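Long-range contacts in reducing end xylose-releasing exo-oligoxylanase (Paenibacillus barengoltzii G22, PDB 5YXT), which probably hydrolyses short xylo-oligosaccharides, releasing xylose from their reducing ends, as a family 8 glycoside hydrolase of xylan breakdown: residues 225-230 with 241-246; 257-262 with 301-306; 320-325 with 342-347. One frame throughout, in Å; residues are numbered along the deposited sequence.

Contact 1 (225-230 with 241-246); sequences RQYLHL and EYAYYD
Tyr227 reaches from its helix to the loop 241-246 and ties the two together through its hydroxyl, a case of one long side chain bridging a helix to the irregular chain that follows it. The polar part comes first. Tyr227 OH donates to the backbone oxygen Tyr244 O at 2.8 Å, arriving with a C=O...donor angle of 145° and tilted 35° from the carbonyl plane. The neighbouring carbonyl lies at the ring edge too, with Tyr227 CE1 3.3 Å from Tyr245 O, so two successive loop carbonyls line the rim of the phenol close to its plane. With CG anti to the backbone N (chi1 171°), the ring extends far enough for its OH to meet the loop. A second polar link is made by water 1, which donates to Leu230 O at 2.9 Å and to Asp246 O at 3.1 Å, joining the two backbones where they come nearest.

Carbon-to-oxygen packing is slighter. The methyl Ala243 CB sits 3.2 Å from Tyr227 OH, beside the hydroxyl's bond to the loop, while Leu230 CB lies 3.7 Å from Asp246 O and Leu230 CD1 touches the same carbonyl. A phenylalanine in place of Tyr227 would probably leave Tyr244 O without this donor and the loop less firmly held to the helix.

Stacking occurs beyond the pair: the Tyr227 ring packs on His197, and Tyr245 OH is hydrogen-bonded to Glu190. The contact thus joins the last turns of helix 214-231 to the loop leading to helix 263-276. Leu228, on the same helix, packs on Leu269 of helix 263-276 and on Trp281 of helix 281-294, so one helix meets the loop with Tyr227 and its two successor helices with another side chain.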
loop_
_atom_site.group_PDB
_atom_site.type_symbol
_atom_site.label_atom_id
_atom_site.label_comp_id
_atom_site.label_asym_id
_atom_site.label_seq_id
_atom_site.Cartn_x
_atom_site.Cartn_y
_atom_site.Cartn_z
ATOM N N ARG C 225 -9.734 -19.840 18.623
ATOM C CA ARG C 225 -9.556 -18.498 18.084
ATOM C C ARG C 225 -8.575 -17.705 18.929
ATOM O O ARG C 225 -7.671 -17.049 18.400
ATOM C CB ARG C 225 -10.895 -17.777 17.994
ATOM C CG ARG C 225 -11.678 -18.209 16.806
ATOM C CD ARG C 225 -12.924 -17.376 16.600
ATOM N NE ARG C 225 -13.694 -17.989 15.536
ATOM C CZ ARG C 225 -14.894 -18.526 15.701
ATOM N NH1 ARG C 225 -15.490 -18.492 16.891
ATOM N NH2 ARG C 225 -15.506 -19.075 14.664
ATOM N N GLN C 226 -8.729 -17.773 20.253
ATOM C CA GLN C 226 -7.800 -17.078 21.140
ATOM C C GLN C 226 -6.397 -17.659 21.034
ATOM O O GLN C 226 -5.402 -16.923 21.104
ATOM C CB GLN C 226 -8.271 -17.171 22.588
ATOM C CG GLN C 226 -9.616 -16.574 22.887
ATOM C CD GLN C 226 -10.010 -16.828 24.326
ATOM O OE1 GLN C 226 -9.552 -17.799 24.940
ATOM N NE2 GLN C 226 -10.848 -15.958 24.879
ATOM N N TYR C 227 -6.298 -18.986 20.890
ATOM C CA TYR C 227 -4.988 -19.624 20.857
ATOM C C TYR C 227 -4.167 -19.132 19.673
ATOM O O TYR C 227 -2.959 -18.910 19.793
ATOM C CB TYR C 227 -5.140 -21.146 20.806
ATOM C CG TYR C 227 -3.813 -21.830 20.562
ATOM C CD1 TYR C 227 -2.889 -21.947 21.588
ATOM C CD2 TYR C 227 -3.475 -22.321 19.305
ATOM C CE1 TYR C 227 -1.682 -22.537 21.386
ATOM C CE2 TYR C 227 -2.246 -22.929 19.090
ATOM C CZ TYR C 227 -1.359 -23.028 20.144
ATOM O OH TYR C 227 -0.138 -23.618 19.975
ATOM N N LEU C 228 -4.808 -18.934 18.524
ATOM C CA LEU C 228 -4.055 -18.490 17.361
ATOM C C LEU C 228 -3.416 -17.124 17.577
ATOM O O LEU C 228 -2.399 -16.830 16.932
ATOM C CB LEU C 228 -4.956 -18.490 16.128
ATOM C CG LEU C 228 -5.397 -19.889 15.690
ATOM C CD1 LEU C 228 -6.381 -19.792 14.529
ATOM C CD2 LEU C 228 -4.175 -20.734 15.307
ATOM N N HIS C 229 -3.975 -16.297 18.480
ATOM C CA HIS C 229 -3.318 -15.045 18.865
ATOM C C HIS C 229 -1.941 -15.294 19.451
ATOM O O HIS C 229 -1.040 -14.458 19.304
ATOM C CB HIS C 229 -4.138 -14.280 19.916
ATOM C CG HIS C 229 -5.426 -13.709 19.416
ATOM N ND1 HIS C 229 -5.884 -12.470 19.807
ATOM C CD2 HIS C 229 -6.374 -14.215 18.591
ATOM C CE1 HIS C 229 -7.053 -12.231 19.239
ATOM N NE2 HIS C 229 -7.376 -13.276 18.500
ATOM N N LEU C 230 -1.782 -16.405 20.177
ATOM C CA LEU C 230 -0.502 -16.732 20.796
ATOM C C LEU C 230 0.465 -17.346 19.797
ATOM O O LEU C 230 1.676 -17.108 19.872
ATOM C CB LEU C 230 -0.705 -17.713 21.953
ATOM C CG LEU C 230 -1.717 -17.365 23.031
ATOM C CD1 LEU C 230 -1.700 -18.439 24.081
ATOM C CD2 LEU C 230 -1.314 -16.043 23.632
ATOM N N GLU C 241 5.022 -24.752 12.844
ATOM C CA GLU C 241 4.342 -26.004 12.512
ATOM C C GLU C 241 3.794 -26.688 13.762
ATOM O O GLU C 241 2.626 -27.095 13.794
ATOM C CB GLU C 241 5.290 -26.938 11.755
ATOM C CG GLU C 241 5.494 -26.555 10.298
ATOM C CD GLU C 241 6.304 -27.581 9.526
ATOM O OE1 GLU C 241 7.503 -27.773 9.858
ATOM O OE2 GLU C 241 5.747 -28.192 8.581
ATOM N N TYR C 242 4.627 -26.846 14.796
ATOM C CA TYR C 242 4.188 -27.351 16.095
ATOM C C TYR C 242 4.410 -26.292 17.171
ATOM O O TYR C 242 5.384 -25.538 17.126
ATOM C CB TYR C 242 4.962 -28.614 16.545
ATOM C CG TYR C 242 4.875 -29.845 15.677
ATOM C CD1 TYR C 242 3.988 -29.928 14.603
ATOM C CD2 TYR C 242 5.701 -30.938 15.944
ATOM C CE1 TYR C 242 3.928 -31.064 13.816
ATOM C CE2 TYR C 242 5.647 -32.073 15.174
ATOM C CZ TYR C 242 4.767 -32.134 14.110
ATOM O OH TYR C 242 4.743 -33.290 13.351
ATOM N N ALA C 243 3.532 -26.278 18.174
ATOM C CA ALA C 243 3.653 -25.306 19.253
ATOM C C ALA C 243 3.104 -25.892 20.543
ATOM O O ALA C 243 2.266 -26.796 20.534
ATOM C CB ALA C 243 2.906 -24.008 18.930
ATOM N N TYR C 244 3.562 -25.328 21.654
ATOM C CA TYR C 244 3.016 -25.654 22.958
ATOM C C TYR C 244 1.700 -24.914 23.177
ATOM O O TYR C 244 1.289 -24.060 22.384
ATOM C CB TYR C 244 4.020 -25.306 24.063
ATOM C CG TYR C 244 5.340 -26.031 23.920
ATOM C CD1 TYR C 244 5.485 -27.338 24.378
ATOM C CD2 TYR C 244 6.433 -25.419 23.327
ATOM C CE1 TYR C 244 6.689 -28.012 24.249
ATOM C CE2 TYR C 244 7.644 -26.078 23.195
ATOM C CZ TYR C 244 7.765 -27.376 23.655
ATOM O OH TYR C 244 8.960 -28.043 23.524
ATOM N N TYR C 245 1.029 -25.266 24.275
ATOM C CA TYR C 245 -0.263 -24.670 24.586
ATOM C C TYR C 245 -0.171 -23.168 24.796
ATOM O O TYR C 245 -1.176 -22.468 24.624
ATOM C CB TYR C 245 -0.864 -25.347 25.823
ATOM C CG TYR C 245 -1.311 -26.783 25.593
ATOM C CD1 TYR C 245 -1.929 -27.170 24.403
ATOM C CD2 TYR C 245 -1.120 -27.744 26.570
ATOM C CE1 TYR C 245 -2.346 -28.495 24.206
ATOM C CE2 TYR C 245 -1.525 -29.056 26.378
ATOM C CZ TYR C 245 -2.133 -29.423 25.211
ATOM O OH TYR C 245 -2.523 -30.734 25.063
ATOM N N ASP C 246 1.002 -22.647 25.145
ATOM C CA ASP C 246 1.169 -21.209 25.292
ATOM C C ASP C 246 1.568 -20.518 23.988
ATOM O O ASP C 246 1.890 -19.329 24.001
ATOM C CB ASP C 246 2.189 -20.907 26.395
ATOM C CG ASP C 246 3.562 -21.477 26.104
ATOM O OD1 ASP C 246 3.868 -21.836 24.951
ATOM O OD2 ASP C 246 4.356 -21.556 27.050
HETATM O O HOH W 1 3.477 -17.449 22.069
#

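Contact 2 (257-262 with 301-306); sequences HFFSDA and YRRYTI
Phe258 O is gripped by two donors: water 4 at 2.8 Å, which also donates to Arg302 O, and, weakly, Tyr304 N at 3.4 Å. The return bond, Phe258 N to Tyr304 O, is shorter at 2.8 Å, the N-H meeting Tyr304 O almost head-on to its carbonyl (C=O...donor angle 175°). Together they make a single antiparallel bridge, a hydrogen-bonded pair that fastens a loop to strand 302-304.

Beside the bridge the guanidinium of Arg303 lies flat on the Phe259 ring, planes 20° apart, with Arg303 CZ 3.7 Å from the centroid of the ring in a cation-pi stack. The side chain bends at chi3 (-56°), folding its end back over the ring, and Arg303 NH2 comes to 3.4 Å from Phe259 CE2. Arg303 NE forms a salt bridge with Glu313, a second partner for the charge. Past the other end of the bridge, water 2 joins His257 ND1 to Ile306 N, and the imidazole rests against the methyl Thr305 CG2.

One sound and one weak backbone bond set the pairing of Phe258 with Tyr304, while the aromatic face and the carboxylate of Glu313 probably stabilise the arginine's positive charge.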
loop_
_atom_site.group_PDB
_atom_site.type_symbol
_atom_site.label_atom_id
_atom_site.label_comp_id
_atom_site.label_asym_id
_atom_site.label_seq_id
_atom_site.Cartn_x
_atom_site.Cartn_y
_atom_site.Cartn_z
ATOM N N HIS C 257 9.296 -23.989 13.092
ATOM C CA HIS C 257 9.457 -22.880 12.149
ATOM C C HIS C 257 8.279 -22.848 11.172
ATOM O O HIS C 257 7.379 -23.691 11.219
ATOM C CB HIS C 257 10.789 -22.999 11.398
ATOM C CG HIS C 257 11.976 -23.177 12.297
ATOM N ND1 HIS C 257 12.404 -22.195 13.164
ATOM C CD2 HIS C 257 12.829 -24.217 12.456
ATOM C CE1 HIS C 257 13.467 -22.623 13.823
ATOM N NE2 HIS C 257 13.744 -23.848 13.412
ATOM N N PHE C 258 8.284 -21.860 10.273
ATOM C CA PHE C 258 7.214 -21.715 9.289
ATOM C C PHE C 258 7.544 -22.590 8.082
ATOM O O PHE C 258 8.448 -22.275 7.295
ATOM C CB PHE C 258 7.009 -20.256 8.880
ATOM C CG PHE C 258 5.793 -20.044 7.998
ATOM C CD1 PHE C 258 4.515 -20.047 8.542
ATOM C CD2 PHE C 258 5.931 -19.854 6.636
ATOM C CE1 PHE C 258 3.389 -19.856 7.742
ATOM C CE2 PHE C 258 4.820 -19.667 5.827
ATOM C CZ PHE C 258 3.539 -19.677 6.389
ATOM N N PHE C 259 6.800 -23.683 7.939
ATOM C CA PHE C 259 7.021 -24.667 6.892
ATOM C C PHE C 259 5.672 -25.298 6.550
ATOM O O PHE C 259 4.627 -24.865 7.038
ATOM C CB PHE C 259 8.068 -25.712 7.328
ATOM C CG PHE C 259 8.906 -26.230 6.193
ATOM C CD1 PHE C 259 9.533 -25.335 5.338
ATOM C CD2 PHE C 259 9.055 -27.589 5.969
ATOM C CE1 PHE C 259 10.298 -25.762 4.280
ATOM C CE2 PHE C 259 9.821 -28.032 4.910
ATOM C CZ PHE C 259 10.458 -27.096 4.066
ATOM N N SER C 260 5.711 -26.342 5.727
ATOM C CA SER C 260 4.530 -26.908 5.067
ATOM C C SER C 260 3.232 -26.908 5.888
ATOM O O SER C 260 2.192 -26.432 5.420
ATOM C CB SER C 260 4.865 -28.337 4.625
ATOM O OG SER C 260 6.143 -28.386 3.975
ATOM N N ASP C 261 3.252 -27.484 7.091
ATOM C CA ASP C 261 2.034 -27.552 7.909
ATOM C C ASP C 261 1.449 -26.167 8.151
ATOM O O ASP C 261 0.242 -25.952 8.007
ATOM C CB ASP C 261 2.339 -28.220 9.249
ATOM C CG ASP C 261 2.081 -29.717 9.241
ATOM O OD1 ASP C 261 2.368 -30.380 8.221
ATOM O OD2 ASP C 261 1.597 -30.237 10.277
ATOM N N ALA C 262 2.305 -25.210 8.512
ATOM C CA ALA C 262 1.840 -23.918 8.979
ATOM C C ALA C 262 1.219 -23.083 7.877
ATOM O O ALA C 262 0.520 -22.117 8.184
ATOM C CB ALA C 262 3.001 -23.140 9.606
ATOM N N TYR C 301 10.871 -19.119 -2.254
ATOM C CA TYR C 301 10.360 -19.338 -0.903
ATOM C C TYR C 301 11.270 -20.298 -0.143
ATOM O O TYR C 301 11.769 -21.278 -0.701
ATOM C CB TYR C 301 8.951 -19.932 -0.934
ATOM C CG TYR C 301 7.822 -19.022 -1.369
ATOM C CD1 TYR C 301 7.938 -17.633 -1.340
ATOM C CD2 TYR C 301 6.618 -19.571 -1.805
ATOM C CE1 TYR C 301 6.880 -16.821 -1.734
ATOM C CE2 TYR C 301 5.568 -18.774 -2.203
ATOM C CZ TYR C 301 5.697 -17.405 -2.166
ATOM O OH TYR C 301 4.635 -16.634 -2.571
ATOM N N ARG C 302 11.454 -20.027 1.141
ATOM C CA ARG C 302 12.298 -20.824 2.016
ATOM C C ARG C 302 11.503 -21.309 3.220
ATOM O O ARG C 302 10.352 -20.924 3.442
ATOM C CB ARG C 302 13.493 -20.006 2.527
ATOM C CG ARG C 302 14.258 -19.254 1.455
ATOM C CD ARG C 302 15.115 -20.191 0.623
ATOM N NE ARG C 302 16.016 -19.468 -0.271
ATOM C CZ ARG C 302 17.162 -18.894 0.108
ATOM N NH1 ARG C 302 17.560 -18.945 1.377
ATOM N NH2 ARG C 302 17.914 -18.263 -0.786
ATOM N N ARG C 303 12.144 -22.148 4.025
ATOM C CA ARG C 303 11.766 -22.225 5.429
ATOM C C ARG C 303 12.155 -20.913 6.109
ATOM O O ARG C 303 13.215 -20.348 5.831
ATOM C CB ARG C 303 12.462 -23.410 6.108
ATOM C CG ARG C 303 11.975 -23.704 7.531
ATOM C CD ARG C 303 12.871 -24.738 8.235
ATOM N NE ARG C 303 13.004 -25.996 7.501
ATOM C CZ ARG C 303 12.272 -27.082 7.738
ATOM N NH1 ARG C 303 11.336 -27.073 8.680
ATOM N NH2 ARG C 303 12.468 -28.182 7.025
ATOM N N TYR C 304 11.291 -20.415 6.989
ATOM C CA TYR C 304 11.570 -19.207 7.756
ATOM C C TYR C 304 11.324 -19.480 9.230
ATOM O O TYR C 304 10.442 -20.265 9.575
ATOM C CB TYR C 304 10.661 -18.018 7.318
ATOM C CG TYR C 304 10.638 -17.764 5.831
ATOM C CD1 TYR C 304 11.610 -16.978 5.227
ATOM C CD2 TYR C 304 9.643 -18.302 5.032
ATOM C CE1 TYR C 304 11.602 -16.750 3.866
ATOM C CE2 TYR C 304 9.627 -18.074 3.669
ATOM C CZ TYR C 304 10.610 -17.306 3.092
ATOM O OH TYR C 304 10.591 -17.091 1.738
ATOM N N THR C 305 12.077 -18.813 10.107
ATOM C CA THR C 305 11.625 -18.758 11.493
ATOM C C THR C 305 10.353 -17.919 11.567
ATOM O O THR C 305 10.041 -17.142 10.665
ATOM C CB THR C 305 12.685 -18.154 12.421
ATOM O OG1 THR C 305 12.815 -16.757 12.147
ATOM C CG2 THR C 305 14.035 -18.838 12.240
ATOM N N ILE C 306 9.611 -18.063 12.665
ATOM C CA ILE C 306 8.362 -17.320 12.739
ATOM C C ILE C 306 8.606 -15.816 12.778
ATOM O O ILE C 306 7.715 -15.036 12.423
ATOM C CB ILE C 306 7.520 -17.794 13.936
ATOM C CG1 ILE C 306 8.273 -17.609 15.258
ATOM C CG2 ILE C 306 7.081 -19.240 13.717
ATOM C CD1 ILE C 306 7.374 -17.198 16.391
HETATM O O HOH W 2 10.663 -20.357 14.389
HETATM O O HOH W 3 9.579 -26.057 11.090
HETATM O O HOH W 4 8.244 -22.118 4.504
#

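Contact 3 (320-325 with 342-347); sequences GLLATN and DLFWNT
Leu322 and Phe344 interdigitate where two helices of the (alpha/alpha)6 barrel of family 8 glycoside hydrolases meet, an example of helix packing built from a few well-matched bumps and hollows. The principal bump is Leu322. Its methyl Leu322 CD1 enters a hollow formed by Phe344 and Thr347, lying 3.6 Å from Phe344 CA. Leu322 CD1 also meets the rim of the Phe344 ring, near its plane, at 3.9 Å from Phe344 CD1. Leu322 and Thr347 reach toward each other tip to tip, with Leu322 CD2 3.9 Å from Thr347 CG2. An uncommon first torsion for a helical leucine places this branch: CG stands between the backbone N and the carbonyl carbon (chi1 72°), so that CD1 and CD2 both meet Thr347, just past helix 335-345.

On one flank of the hollow, Leu343 CD2 leans on Leu322 CB at 4.1 Å. The reciprocal bump is the Phe344 ring, which extends from its own helix past Leu322 onto Ala323. There the ring atom Phe344 CD1 reaches Ala323 CA at 3.9 Å, while CE1 touches the alanine methyl. Consistent with so small a residue, the two helices come to 5.9 Å between Ala323 CA and Phe344 CA.

Helix 355-369 covers the neighbouring ground, with Ala365 against both Ala323 and Phe344, and Leu343 also packs on His4 of a third subunit. Thr347 OG1, against which Leu322 rests, is itself fixed, donating to Leu343 O at 2.6 Å from above that carbonyl's plane.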
loop_
_atom_site.group_PDB
_atom_site.type_symbol
_atom_site.label_atom_id
_atom_site.label_comp_id
_atom_site.label_asym_id
_atom_site.label_seq_id
_atom_site.Cartn_x
_atom_site.Cartn_y
_atom_site.Cartn_z
ATOM N N GLY C 320 1.576 -24.667 -2.767
ATOM C CA GLY C 320 0.700 -24.711 -1.606
ATOM C C GLY C 320 0.778 -23.442 -0.779
ATOM O O GLY C 320 -0.243 -22.935 -0.307
ATOM N N LEU C 321 1.986 -22.897 -0.608
ATOM C CA LEU C 321 2.129 -21.671 0.170
ATOM C C LEU C 321 1.399 -20.517 -0.503
ATOM O O LEU C 321 0.632 -19.796 0.144
ATOM C CB LEU C 321 3.604 -21.335 0.377
ATOM C CG LEU C 321 3.998 -20.048 1.125
ATOM C CD1 LEU C 321 3.093 -19.692 2.306
ATOM C CD2 LEU C 321 5.467 -20.149 1.573
ATOM N N LEU C 322 1.606 -20.328 -1.808
ATOM C CA LEU C 322 0.934 -19.201 -2.449
ATOM C C LEU C 322 -0.575 -19.419 -2.530
ATOM O O LEU C 322 -1.336 -18.442 -2.527
ATOM C CB LEU C 322 1.531 -18.922 -3.830
ATOM C CG LEU C 322 1.258 -19.896 -4.976
ATOM C CD1 LEU C 322 -0.030 -19.532 -5.687
ATOM C CD2 LEU C 322 2.425 -19.904 -5.946
ATOM N N ALA C 323 -1.031 -20.675 -2.609
ATOM C CA ALA C 323 -2.470 -20.922 -2.600
ATOM C C ALA C 323 -3.087 -20.557 -1.256
ATOM O O ALA C 323 -4.185 -19.999 -1.211
ATOM C CB ALA C 323 -2.783 -22.386 -2.952
ATOM N N THR C 324 -2.412 -20.876 -0.145
ATOM C CA THR C 324 -2.983 -20.525 1.153
ATOM C C THR C 324 -2.976 -19.026 1.385
ATOM O O THR C 324 -3.892 -18.498 2.024
ATOM C CB THR C 324 -2.236 -21.204 2.308
ATOM O OG1 THR C 324 -0.865 -20.769 2.331
ATOM C CG2 THR C 324 -2.322 -22.709 2.187
ATOM N N ASN C 325 -1.955 -18.325 0.891
ATOM C CA ASN C 325 -1.944 -16.880 1.053
ATOM C C ASN C 325 -3.043 -16.237 0.228
ATOM O O ASN C 325 -3.604 -15.214 0.636
ATOM C CB ASN C 325 -0.584 -16.306 0.667
ATOM C CG ASN C 325 0.517 -16.736 1.614
ATOM O OD1 ASN C 325 0.275 -17.021 2.785
ATOM N ND2 ASN C 325 1.744 -16.757 1.110
ATOM N N ASP C 342 -4.039 -12.642 -7.513
ATOM C CA ASP C 342 -3.601 -12.638 -8.911
ATOM C C ASP C 342 -2.430 -13.582 -9.141
ATOM O O ASP C 342 -2.349 -14.233 -10.192
ATOM C CB ASP C 342 -3.207 -11.238 -9.379
ATOM C CG ASP C 342 -3.142 -11.150 -10.892
ATOM O OD1 ASP C 342 -4.205 -11.357 -11.525
ATOM O OD2 ASP C 342 -2.041 -10.916 -11.454
ATOM N N LEU C 343 -1.492 -13.643 -8.201
ATOM C CA LEU C 343 -0.430 -14.633 -8.319
ATOM C C LEU C 343 -1.015 -16.040 -8.386
ATOM O O LEU C 343 -0.674 -16.827 -9.273
ATOM C CB LEU C 343 0.546 -14.501 -7.151
ATOM C CG LEU C 343 1.695 -15.503 -7.067
ATOM C CD1 LEU C 343 2.684 -15.316 -8.198
ATOM C CD2 LEU C 343 2.391 -15.331 -5.708
ATOM N N PHE C 344 -1.937 -16.356 -7.478
ATOM C CA PHE C 344 -2.551 -17.681 -7.488
ATOM C C PHE C 344 -3.310 -17.935 -8.783
ATOM O O PHE C 344 -3.229 -19.030 -9.356
ATOM C CB PHE C 344 -3.484 -17.826 -6.286
ATOM C CG PHE C 344 -4.356 -19.043 -6.351
ATOM C CD1 PHE C 344 -3.802 -20.315 -6.242
ATOM C CD2 PHE C 344 -5.728 -18.916 -6.530
ATOM C CE1 PHE C 344 -4.619 -21.459 -6.308
ATOM C CE2 PHE C 344 -6.552 -20.051 -6.597
ATOM C CZ PHE C 344 -5.995 -21.316 -6.493
ATOM N N TRP C 345 -4.070 -16.939 -9.256
ATOM C CA TRP C 345 -4.823 -17.122 -10.493
ATOM C C TRP C 345 -3.891 -17.474 -11.647
ATOM O O TRP C 345 -4.246 -18.279 -12.519
ATOM C CB TRP C 345 -5.637 -15.860 -10.816
ATOM C CG TRP C 345 -6.402 -15.951 -12.108
ATOM C CD1 TRP C 345 -6.062 -15.382 -13.305
ATOM C CD2 TRP C 345 -7.636 -16.643 -12.332
ATOM N NE1 TRP C 345 -6.995 -15.696 -14.258
ATOM C CE2 TRP C 345 -7.976 -16.462 -13.688
ATOM C CE3 TRP C 345 -8.482 -17.404 -11.521
ATOM C CZ2 TRP C 345 -9.117 -17.017 -14.250
ATOM C CZ3 TRP C 345 -9.618 -17.958 -12.083
ATOM C CH2 TRP C 345 -9.927 -17.758 -13.433
ATOM N N ASN C 346 -2.689 -16.903 -11.655
ATOM C CA ASN C 346 -1.736 -17.132 -12.735
ATOM C C ASN C 346 -0.750 -18.261 -12.435
ATOM O O ASN C 346 0.310 -18.329 -13.067
ATOM C CB ASN C 346 -1.008 -15.831 -13.067
ATOM C CG ASN C 346 -1.926 -14.836 -13.748
ATOM O OD1 ASN C 346 -2.200 -14.955 -14.938
ATOM N ND2 ASN C 346 -2.441 -13.875 -12.987
ATOM N N THR C 347 -1.097 -19.163 -11.517
ATOM C CA THR C 347 -0.235 -20.279 -11.133
ATOM C C THR C 347 -0.932 -21.571 -11.515
ATOM O O THR C 347 -2.064 -21.800 -11.064
ATOM C CB THR C 347 0.060 -20.261 -9.637
ATOM O OG1 THR C 347 0.740 -19.053 -9.301
ATOM C CG2 THR C 347 0.952 -21.463 -9.226
#

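The three contacts follow one another along the chain, each closing before the next opens, and contact 2 is the middle term in space as well, its centre about 16 Å from the centres of both others. It touches contact 1 through Glu241, whose OE2 is 3.0 Å from Asp261 N in a probable hydrogen bond, and whose N is 3.1 Å from His257 O. Toward contact 3 the join is apolar, with Tyr301 CD2 3.6 Å from Leu321 CD2 and Phe258 packing on the same leucine. Contacts 1 and 3 remain about 11 Å apart at their nearest atoms. The joins of contact 2 are thus mainly polar on one side, mainly packing on the other.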